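Local coordinates for uncharacterized protein (Burkholderia cenocepacia, PDB 6ANS), which is of unknown function but belongs to the DUF1214 family, with two regions of that family in one chain and a bound sodium ion in the crystal, at residues 115-120 / 184-190; 134-140 / 150-156; 338-343 / 351-355. One frame throughout, in Å; residues are numbered along the deposited sequence.

Interaction 1: 115-120 / 184-190; sequences RVDGRC and MEPDTNA
The guanidinium of R115 lies over the side-chain amide of N189, the two groups stacked 26° apart with N189 CG 3.6 Å above the guanidinium plane and offset toward the rim. Bends at chi2 and chi3 fold the arginine back alongside the asparagine; Y113 holds its NH1 and G141 the amide nitrogen of N189. Next to the stack V116 N donates to N189 O (3.0 Å). V116 CG2 packs 3.9 Å from SE of M184, a selenomethionine. G118 CA sits 3.1 Å from E185 O in a CA-H...O contact, and G118 N makes a weak bond to T188 O. Two type I turns, D117 to C120 and E185 to T188, bring these backbones together. The first is stiffened by an Asx turn, D117 OD1 accepting from R119 N, and by R119 gripping the carboxylate side-on, NE to OD1 (3.1 Å) and NH2 to OD2 (3.0 Å). A water donates to both D117 OD1 and P186 O, joining the turns. Strand 109-115 ends here, R115 paired antiparallel with A190 of strand 188-196, on whose other side N189 and A190 both face Q139, a classic beta bulge. Three protein donors and a water probably stabilise the negative charge of D117.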
loop_
_atom_site.group_PDB
_atom_site.type_symbol
_atom_site.label_atom_id
_atom_site.label_comp_id
_atom_site.label_asym_id
_atom_site.label_seq_id
_atom_site.Cartn_x
_atom_site.Cartn_y
_atom_site.Cartn_z
ATOM N N ARG A 115 -5.286 10.948 8.971
ATOM C CA ARG A 115 -6.546 11.255 9.627
ATOM C C ARG A 115 -6.258 11.908 10.961
ATOM O O ARG A 115 -5.403 11.449 11.717
ATOM C CB ARG A 115 -7.386 9.996 9.848
ATOM C CG ARG A 115 -7.888 9.332 8.584
ATOM C CD ARG A 115 -8.851 10.240 7.832
ATOM N NE ARG A 115 -10.173 10.337 8.439
ATOM C CZ ARG A 115 -11.255 10.699 7.756
ATOM N NH1 ARG A 115 -11.147 10.985 6.461
ATOM N NH2 ARG A 115 -12.438 10.782 8.352
ATOM N N VAL A 116 -6.958 12.999 11.244
ATOM C CA VAL A 116 -6.822 13.679 12.513
ATOM C C VAL A 116 -8.230 13.964 13.029
ATOM O O VAL A 116 -9.218 13.835 12.309
ATOM C CB VAL A 116 -5.979 14.967 12.380
ATOM C CG1 VAL A 116 -4.534 14.639 11.962
ATOM C CG2 VAL A 116 -6.601 15.894 11.355
ATOM N N ASP A 117 -8.304 14.342 14.300
ATOM C CA ASP A 117 -9.529 14.785 14.953
ATOM C C ASP A 117 -9.368 16.270 15.260
ATOM O O ASP A 117 -8.514 16.651 16.069
ATOM C CB ASP A 117 -9.760 13.986 16.237
ATOM C CG ASP A 117 -11.076 14.304 16.924
ATOM O OD1 ASP A 117 -11.631 15.407 16.737
ATOM O OD2 ASP A 117 -11.537 13.437 17.701
ATOM N N GLY A 118 -10.210 17.102 14.650
ATOM C CA GLY A 118 -10.086 18.542 14.843
ATOM C C GLY A 118 -10.274 19.014 16.275
ATOM O O GLY A 118 -9.970 20.176 16.577
ATOM N N ARG A 119 -10.762 18.157 17.158
ATOM C CA ARG A 119 -10.907 18.532 18.555
ATOM C C ARG A 119 -9.651 18.265 19.372
ATOM O O ARG A 119 -9.611 18.614 20.554
ATOM C CB ARG A 119 -12.094 17.787 19.165
ATOM C CG ARG A 119 -13.422 18.068 18.455
ATOM C CD ARG A 119 -14.477 17.063 18.872
ATOM N NE ARG A 119 -14.082 15.698 18.540
ATOM C CZ ARG A 119 -14.807 14.624 18.842
ATOM N NH1 ARG A 119 -15.959 14.764 19.489
ATOM N NH2 ARG A 119 -14.381 13.411 18.513
ATOM N N CYS A 120 -8.631 17.662 18.776
ATOM C CA CYS A 120 -7.394 17.310 19.453
ATOM C C CYS A 120 -6.258 18.153 18.879
ATOM O O CYS A 120 -6.467 18.984 17.994
ATOM C CB CYS A 120 -7.133 15.801 19.307
ATOM S SG CYS A 120 -8.560 14.793 19.886
HETATM N N MSE A 184 -7.116 24.146 12.558
HETATM C CA MSE A 184 -8.169 23.155 12.366
HETATM C C MSE A 184 -9.481 23.692 12.914
HETATM O O MSE A 184 -9.476 24.581 13.738
HETATM C CB MSE A 184 -7.844 21.832 13.070
HETATM C CG MSE A 184 -6.593 21.141 12.563
HETATM SE SE MSE A 184 -6.477 19.294 13.192
HETATM C CE MSE A 184 -6.222 19.604 15.085
ATOM N N GLU A 185 -10.591 23.133 12.460
ATOM C CA GLU A 185 -11.897 23.273 13.077
ATOM C C GLU A 185 -12.272 21.958 13.754
ATOM O O GLU A 185 -11.645 20.920 13.508
ATOM C CB GLU A 185 -12.960 23.630 12.025
ATOM C CG GLU A 185 -12.671 24.906 11.264
ATOM C CD GLU A 185 -13.576 25.086 10.059
ATOM O OE1 GLU A 185 -14.532 24.306 9.907
ATOM O OE2 GLU A 185 -13.320 26.018 9.265
ATOM N N PRO A 186 -13.265 21.967 14.646
ATOM C CA PRO A 186 -13.727 20.697 15.238
ATOM C C PRO A 186 -14.008 19.600 14.215
ATOM O O PRO A 186 -13.729 18.426 14.488
ATOM C CB PRO A 186 -15.005 21.115 15.986
ATOM C CG PRO A 186 -14.741 22.556 16.377
ATOM C CD PRO A 186 -13.910 23.147 15.264
ATOM N N ASP A 187 -14.556 19.951 13.051
ATOM C CA ASP A 187 -14.875 18.987 12.006
ATOM C C ASP A 187 -13.679 18.601 11.148
ATOM O O ASP A 187 -13.825 17.729 10.287
ATOM C CB ASP A 187 -15.974 19.538 11.092
ATOM C CG ASP A 187 -17.357 19.402 11.689
ATOM O OD1 ASP A 187 -17.498 18.786 12.768
ATOM O OD2 ASP A 187 -18.311 19.925 11.074
ATOM N N THR A 188 -12.529 19.254 11.315
ATOM C CA THR A 188 -11.352 18.873 10.549
ATOM C C THR A 188 -11.053 17.407 10.805
ATOM O O THR A 188 -11.100 16.947 11.948
ATOM C CB THR A 188 -10.146 19.726 10.943
ATOM O OG1 THR A 188 -10.388 21.094 10.595
ATOM C CG2 THR A 188 -8.877 19.214 10.244
ATOM N N ASN A 189 -10.766 16.667 9.736
ATOM C CA ASN A 189 -10.480 15.242 9.887
ATOM C C ASN A 189 -9.286 14.743 9.088
ATOM O O ASN A 189 -9.001 13.540 9.139
ATOM C CB ASN A 189 -11.729 14.404 9.521
ATOM C CG ASN A 189 -12.162 14.583 8.070
ATOM O OD1 ASN A 189 -11.385 15.003 7.199
ATOM N ND2 ASN A 189 -13.426 14.292 7.810
ATOM N N ALA A 190 -8.583 15.604 8.352
ATOM C CA ALA A 190 -7.439 15.150 7.569
ATOM C C ALA A 190 -6.364 16.232 7.475
ATOM O O ALA A 190 -6.652 17.432 7.469
ATOM C CB ALA A 190 -7.845 14.740 6.154
HETATM O O HOH W 1 -13.654 15.914 15.057
#

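Interaction 2: 134-140 / 150-156; sequences LSFGTQK and LQTGFLD
F154 lays its ring obliquely across the neighbouring strand, CZ 3.8 Å from S135 CB and CD1 near F136 O. CG stands opposite the backbone N (chi1 -177°), which carries the ring back over segment 134-140. D273 and P274 pack on this ring, and D273 also takes the hydroxyl of S135. On the same face the Q139 and Q151 side chains are joined amide to amide: Q151 NE2 donates to Q139 OE1 at 3.1 Å, in plane at both ends and on a lone pair of the oxygen, although the two amides are turned 54° apart. A bend at chi2 swings the Q139 amide toward its extended partner. The strands form an antiparallel ladder at the edge of a four-stranded sheet, 151-155 being its outermost strand. F136 pairs with L155 through two backbone bonds, and T138 N donates to G153 O (3.1 Å). Between T138 and Q139 the register slips by one residue, a beta bulge, and T152 N reaches T138 O at 2.8 Å. Here the threonine side chains cross nearly at right angles, their OG1 atoms 2.7 Å apart; R183 O and T188 OG1 are further partners of T138 OG1 and T152 OG1, respectively. Beyond the bulge, K140 N donates to L150 O, and in the extended lysine chain K140 CD passes T152 CG2 at 3.7 Å before the ammonium pairs with E185.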
loop_
_atom_site.group_PDB
_atom_site.type_symbol
_atom_site.label_atom_id
_atom_site.label_comp_id
_atom_site.label_asym_id
_atom_site.label_seq_id
_atom_site.Cartn_x
_atom_site.Cartn_y
_atom_site.Cartn_z
ATOM N N LEU A 134 6.700 22.530 -0.400
ATOM C CA LEU A 134 6.141 21.730 0.684
ATOM C C LEU A 134 4.929 22.465 1.239
ATOM O O LEU A 134 5.065 23.613 1.676
ATOM C CB LEU A 134 7.195 21.527 1.775
ATOM C CG LEU A 134 6.716 20.865 3.058
ATOM C CD1 LEU A 134 6.336 19.431 2.745
ATOM C CD2 LEU A 134 7.824 20.927 4.106
ATOM N N SER A 135 3.740 21.845 1.199
ATOM C CA SER A 135 2.559 22.508 1.733
ATOM C C SER A 135 1.780 21.555 2.627
ATOM O O SER A 135 1.851 20.330 2.472
ATOM C CB SER A 135 1.667 23.089 0.617
ATOM O OG SER A 135 0.954 22.085 -0.079
ATOM N N PHE A 136 1.068 22.140 3.594
ATOM C CA PHE A 136 0.279 21.409 4.579
ATOM C C PHE A 136 -1.134 21.966 4.567
ATOM O O PHE A 136 -1.330 23.136 4.887
ATOM C CB PHE A 136 0.861 21.539 5.992
ATOM C CG PHE A 136 2.293 21.072 6.128
ATOM C CD1 PHE A 136 2.578 19.771 6.500
ATOM C CD2 PHE A 136 3.354 21.948 5.906
ATOM C CE1 PHE A 136 3.900 19.340 6.631
ATOM C CE2 PHE A 136 4.666 21.527 6.044
ATOM C CZ PHE A 136 4.937 20.220 6.409
ATOM N N GLY A 137 -2.113 21.139 4.232
ATOM C CA GLY A 137 -3.514 21.529 4.297
ATOM C C GLY A 137 -4.298 20.660 5.261
ATOM O O GLY A 137 -4.148 19.437 5.266
ATOM N N THR A 138 -5.140 21.288 6.078
ATOM C CA THR A 138 -6.094 20.507 6.849
ATOM C C THR A 138 -7.454 20.583 6.168
ATOM O O THR A 138 -7.794 21.588 5.548
ATOM C CB THR A 138 -6.159 20.948 8.316
ATOM O OG1 THR A 138 -6.615 22.295 8.417
ATOM C CG2 THR A 138 -4.768 20.817 8.962
ATOM N N GLN A 139 -8.183 19.472 6.201
ATOM C CA GLN A 139 -9.409 19.328 5.433
ATOM C C GLN A 139 -10.498 18.744 6.323
ATOM O O GLN A 139 -10.226 18.140 7.364
ATOM C CB GLN A 139 -9.211 18.430 4.188
ATOM C CG GLN A 139 -7.850 18.543 3.478
ATOM C CD GLN A 139 -7.648 19.881 2.736
ATOM O OE1 GLN A 139 -6.532 20.393 2.671
ATOM N NE2 GLN A 139 -8.727 20.440 2.180
ATOM N N LYS A 140 -11.745 18.916 5.897
ATOM C CA LYS A 140 -12.866 18.342 6.617
ATOM C C LYS A 140 -13.764 17.621 5.621
ATOM O O LYS A 140 -13.489 17.617 4.419
ATOM C CB LYS A 140 -13.636 19.423 7.394
ATOM C CG LYS A 140 -14.308 20.448 6.515
ATOM C CD LYS A 140 -14.962 21.533 7.390
ATOM C CE LYS A 140 -15.628 22.610 6.556
ATOM N NZ LYS A 140 -16.304 23.616 7.437
ATOM N N LEU A 150 -13.225 20.153 1.803
ATOM C CA LEU A 150 -13.085 21.570 2.102
ATOM C C LEU A 150 -11.917 21.820 3.050
ATOM O O LEU A 150 -11.703 21.079 4.012
ATOM C CB LEU A 150 -14.389 22.097 2.706
ATOM C CG LEU A 150 -15.614 21.997 1.793
ATOM C CD1 LEU A 150 -16.898 22.317 2.562
ATOM C CD2 LEU A 150 -15.448 22.954 0.618
ATOM N N GLN A 151 -11.169 22.883 2.773
ATOM C CA GLN A 151 -9.967 23.187 3.532
ATOM C C GLN A 151 -10.292 23.990 4.781
ATOM O O GLN A 151 -11.117 24.901 4.749
ATOM C CB GLN A 151 -8.975 23.961 2.657
ATOM C CG GLN A 151 -7.622 24.166 3.285
ATOM C CD GLN A 151 -6.540 24.357 2.249
ATOM O OE1 GLN A 151 -6.323 25.474 1.756
ATOM N NE2 GLN A 151 -5.856 23.268 1.900
ATOM N N THR A 152 -9.606 23.674 5.876
ATOM C CA THR A 152 -9.761 24.413 7.119
ATOM C C THR A 152 -8.502 25.166 7.556
ATOM O O THR A 152 -8.607 26.054 8.403
ATOM C CB THR A 152 -10.198 23.468 8.251
ATOM O OG1 THR A 152 -9.300 22.344 8.321
ATOM C CG2 THR A 152 -11.621 22.981 8.023
ATOM N N GLY A 153 -7.336 24.863 6.992
ATOM C CA GLY A 153 -6.099 25.553 7.334
ATOM C C GLY A 153 -5.056 25.255 6.282
ATOM O O GLY A 153 -5.202 24.334 5.472
ATOM N N PHE A 154 -3.987 26.046 6.301
ATOM C CA PHE A 154 -2.986 25.933 5.256
ATOM C C PHE A 154 -1.669 26.523 5.736
ATOM O O PHE A 154 -1.653 27.548 6.411
ATOM C CB PHE A 154 -3.434 26.631 3.963
ATOM C CG PHE A 154 -2.454 26.466 2.843
ATOM C CD1 PHE A 154 -2.438 25.297 2.088
ATOM C CD2 PHE A 154 -1.526 27.462 2.564
ATOM C CE1 PHE A 154 -1.512 25.127 1.053
ATOM C CE2 PHE A 154 -0.611 27.308 1.540
ATOM C CZ PHE A 154 -0.600 26.132 0.778
ATOM N N LEU A 155 -0.570 25.860 5.386
ATOM C CA LEU A 155 0.759 26.373 5.696
ATOM C C LEU A 155 1.722 25.907 4.617
ATOM O O LEU A 155 1.743 24.720 4.277
ATOM C CB LEU A 155 1.222 25.885 7.075
ATOM C CG LEU A 155 2.631 26.200 7.555
ATOM C CD1 LEU A 155 2.793 27.683 7.785
ATOM C CD2 LEU A 155 2.944 25.429 8.832
ATOM N N ASP A 156 2.475 26.851 4.058
ATOM C CA ASP A 156 3.535 26.573 3.091
ATOM C C ASP A 156 4.770 27.373 3.509
ATOM O O ASP A 156 4.863 27.867 4.642
ATOM C CB ASP A 156 3.084 26.872 1.655
ATOM C CG ASP A 156 2.807 28.351 1.406
ATOM O OD1 ASP A 156 3.048 29.195 2.297
ATOM O OD2 ASP A 156 2.337 28.668 0.291
HETATM O O HOH W 2 -15.497 18.777 2.804
#

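Interaction 3: 338-343 / 351-355; sequences VTVIVA and NWLDT
W352 turns the edge of its indole to the neighbouring strand, with NE1 donating to A343 O at 3.0 Å. CG lies opposite the backbone N (chi1 177°), a setting that runs the ring forward along the strand to a carbonyl beyond its own paired residue, I341. The bond is somewhat bent (147°), and the oxygen lies 20° out of the indole plane. A343 O also accepts from T355 N at 3.0 Å; the two donors come from opposite faces of the carbonyl plane. D354 CA covers part of one indole face, 3.4 Å above it and toward the rim.

On the other face of the sheet V340, V342 and L353 form an aliphatic patch. L353 crosses V340 and V342 at a slant, its CG 3.8 Å from V340 CG1 and its CD1 3.9 Å from V342 CG2, so one leucine spans two valines. V342 turns its other methyl, CG1, to T355 CG2 at 3.6 Å. V306 and L308 of strand 303-309 pack against this surface from a second sheet.

At the opposite end of the pairing, the N351 side chain swings back along its neighbour, and ND2 donates to T339 O at 2.8 Å, nearly straight down the carbonyl and close to the amide plane. R331 O takes a further bond from the same nitrogen.

Between these ends runs a parallel ladder in which I341 N donates to N351 O, L353 N to I341 O, and A343 N to L353 O. Strand 351-354 is the outermost member of a mixed sheet, and 338-343 lies between it and strand 289-295. Side-chain N-H groups thus extend the backbone bonding at both ends of the short ladder, and A343 O, gripped by two donors, probably holds its peptide against rotation.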
loop_
_atom_site.group_PDB
_atom_site.type_symbol
_atom_site.label_atom_id
_atom_site.label_comp_id
_atom_site.label_asym_id
_atom_site.label_seq_id
_atom_site.Cartn_x
_atom_site.Cartn_y
_atom_site.Cartn_z
ATOM N N VAL A 338 6.599 28.368 -24.293
ATOM C CA VAL A 338 6.756 26.933 -24.115
ATOM C C VAL A 338 5.699 26.222 -24.945
ATOM O O VAL A 338 4.516 26.596 -24.925
ATOM C CB VAL A 338 6.668 26.517 -22.635
ATOM C CG1 VAL A 338 6.578 25.019 -22.526
ATOM C CG2 VAL A 338 7.914 26.995 -21.880
ATOM N N THR A 339 6.136 25.203 -25.680
ATOM C CA THR A 339 5.267 24.329 -26.442
ATOM C C THR A 339 5.385 22.924 -25.869
ATOM O O THR A 339 6.485 22.480 -25.511
ATOM C CB THR A 339 5.636 24.346 -27.930
ATOM O OG1 THR A 339 5.538 25.687 -28.432
ATOM C CG2 THR A 339 4.685 23.479 -28.721
ATOM N N VAL A 340 4.238 22.256 -25.739
ATOM C CA VAL A 340 4.138 20.871 -25.287
ATOM C C VAL A 340 3.241 20.120 -26.266
ATOM O O VAL A 340 2.123 20.567 -26.555
ATOM C CB VAL A 340 3.564 20.769 -23.859
ATOM C CG1 VAL A 340 3.460 19.317 -23.441
ATOM C CG2 VAL A 340 4.411 21.556 -22.864
ATOM N N ILE A 341 3.701 18.960 -26.733
ATOM C CA ILE A 341 3.004 18.195 -27.763
ATOM C C ILE A 341 2.513 16.882 -27.169
ATOM O O ILE A 341 3.307 16.107 -26.625
ATOM C CB ILE A 341 3.914 17.919 -28.969
ATOM C CG1 ILE A 341 4.557 19.212 -29.481
ATOM C CG2 ILE A 341 3.143 17.170 -30.043
ATOM C CD1 ILE A 341 3.680 20.029 -30.386
ATOM N N VAL A 342 1.207 16.634 -27.283
ATOM C CA VAL A 342 0.584 15.361 -26.923
ATOM C C VAL A 342 0.492 14.521 -28.195
ATOM O O VAL A 342 -0.141 14.945 -29.168
ATOM C CB VAL A 342 -0.811 15.581 -26.308
ATOM C CG1 VAL A 342 -1.417 14.277 -25.864
ATOM C CG2 VAL A 342 -0.753 16.560 -25.145
ATOM N N ALA A 343 1.110 13.333 -28.198
ATOM C CA ALA A 343 1.164 12.495 -29.399
ATOM C C ALA A 343 1.630 11.085 -29.044
ATOM O O ALA A 343 2.088 10.818 -27.929
ATOM C CB ALA A 343 2.079 13.104 -30.461
ATOM N N ASN A 351 8.973 19.238 -26.301
ATOM C CA ASN A 351 8.391 18.751 -25.059
ATOM C C ASN A 351 7.178 17.890 -25.384
ATOM O O ASN A 351 6.336 18.273 -26.200
ATOM C CB ASN A 351 7.986 19.919 -24.162
ATOM C CG ASN A 351 9.141 20.872 -23.893
ATOM O OD1 ASN A 351 10.232 20.441 -23.537
ATOM N ND2 ASN A 351 8.898 22.171 -24.051
ATOM N N TRP A 352 7.094 16.720 -24.753
ATOM C CA TRP A 352 6.226 15.660 -25.242
ATOM C C TRP A 352 5.435 15.010 -24.115
ATOM O O TRP A 352 5.985 14.703 -23.054
ATOM C CB TRP A 352 7.077 14.608 -25.966
ATOM C CG TRP A 352 6.337 13.424 -26.467
ATOM C CD1 TRP A 352 5.163 13.418 -27.154
ATOM C CD2 TRP A 352 6.723 12.054 -26.314
ATOM N NE1 TRP A 352 4.798 12.129 -27.451
ATOM C CE2 TRP A 352 5.741 11.272 -26.947
ATOM C CE3 TRP A 352 7.818 11.414 -25.718
ATOM C CZ2 TRP A 352 5.809 9.879 -26.995
ATOM C CZ3 TRP A 352 7.884 10.031 -25.767
ATOM C CH2 TRP A 352 6.882 9.279 -26.396
ATOM N N LEU A 353 4.145 14.789 -24.356
ATOM C CA LEU A 353 3.309 13.933 -23.523
ATOM C C LEU A 353 2.876 12.723 -24.352
ATOM O O LEU A 353 2.211 12.880 -25.384
ATOM C CB LEU A 353 2.094 14.698 -22.987
ATOM C CG LEU A 353 2.398 15.946 -22.160
ATOM C CD1 LEU A 353 1.123 16.629 -21.704
ATOM C CD2 LEU A 353 3.320 15.637 -20.957
ATOM N N ASP A 354 3.255 11.524 -23.900
ATOM C CA ASP A 354 3.005 10.276 -24.621
ATOM C C ASP A 354 1.569 9.812 -24.378
ATOM O O ASP A 354 1.163 9.638 -23.224
ATOM C CB ASP A 354 3.998 9.213 -24.144
ATOM C CG ASP A 354 3.899 7.900 -24.914
ATOM O OD1 ASP A 354 2.920 7.685 -25.668
ATOM O OD2 ASP A 354 4.812 7.064 -24.744
ATOM N N THR A 355 0.797 9.602 -25.455
ATOM C CA THR A 355 -0.583 9.151 -25.273
ATOM C C THR A 355 -0.671 7.705 -24.791
ATOM O O THR A 355 -1.733 7.293 -24.304
ATOM C CB THR A 355 -1.407 9.319 -26.560
ATOM O OG1 THR A 355 -0.756 8.666 -27.659
ATOM C CG2 THR A 355 -1.627 10.812 -26.871
#

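From the N terminus, interaction 1 comes first: segment 115-120, at the end of strand 109-115, meets 184-190 and closes a loop of 63 residues. Interaction 2 falls within that loop, a shorter connection through helix 143-146 returning 150-156 to 134-140. The two touch, their centres 11 Å apart, through N189 with Q139 and D187 with K140; strands 188-196 and 133-140 are neighbours in one antiparallel sheet. Interaction 3 follows in series, closing a seven-residue loop between strands 338-343 and 351-354 in the second DUF1214 range. It lies on the opposite side of the chain's centre, its nearest atoms about 22 Å from interaction 2.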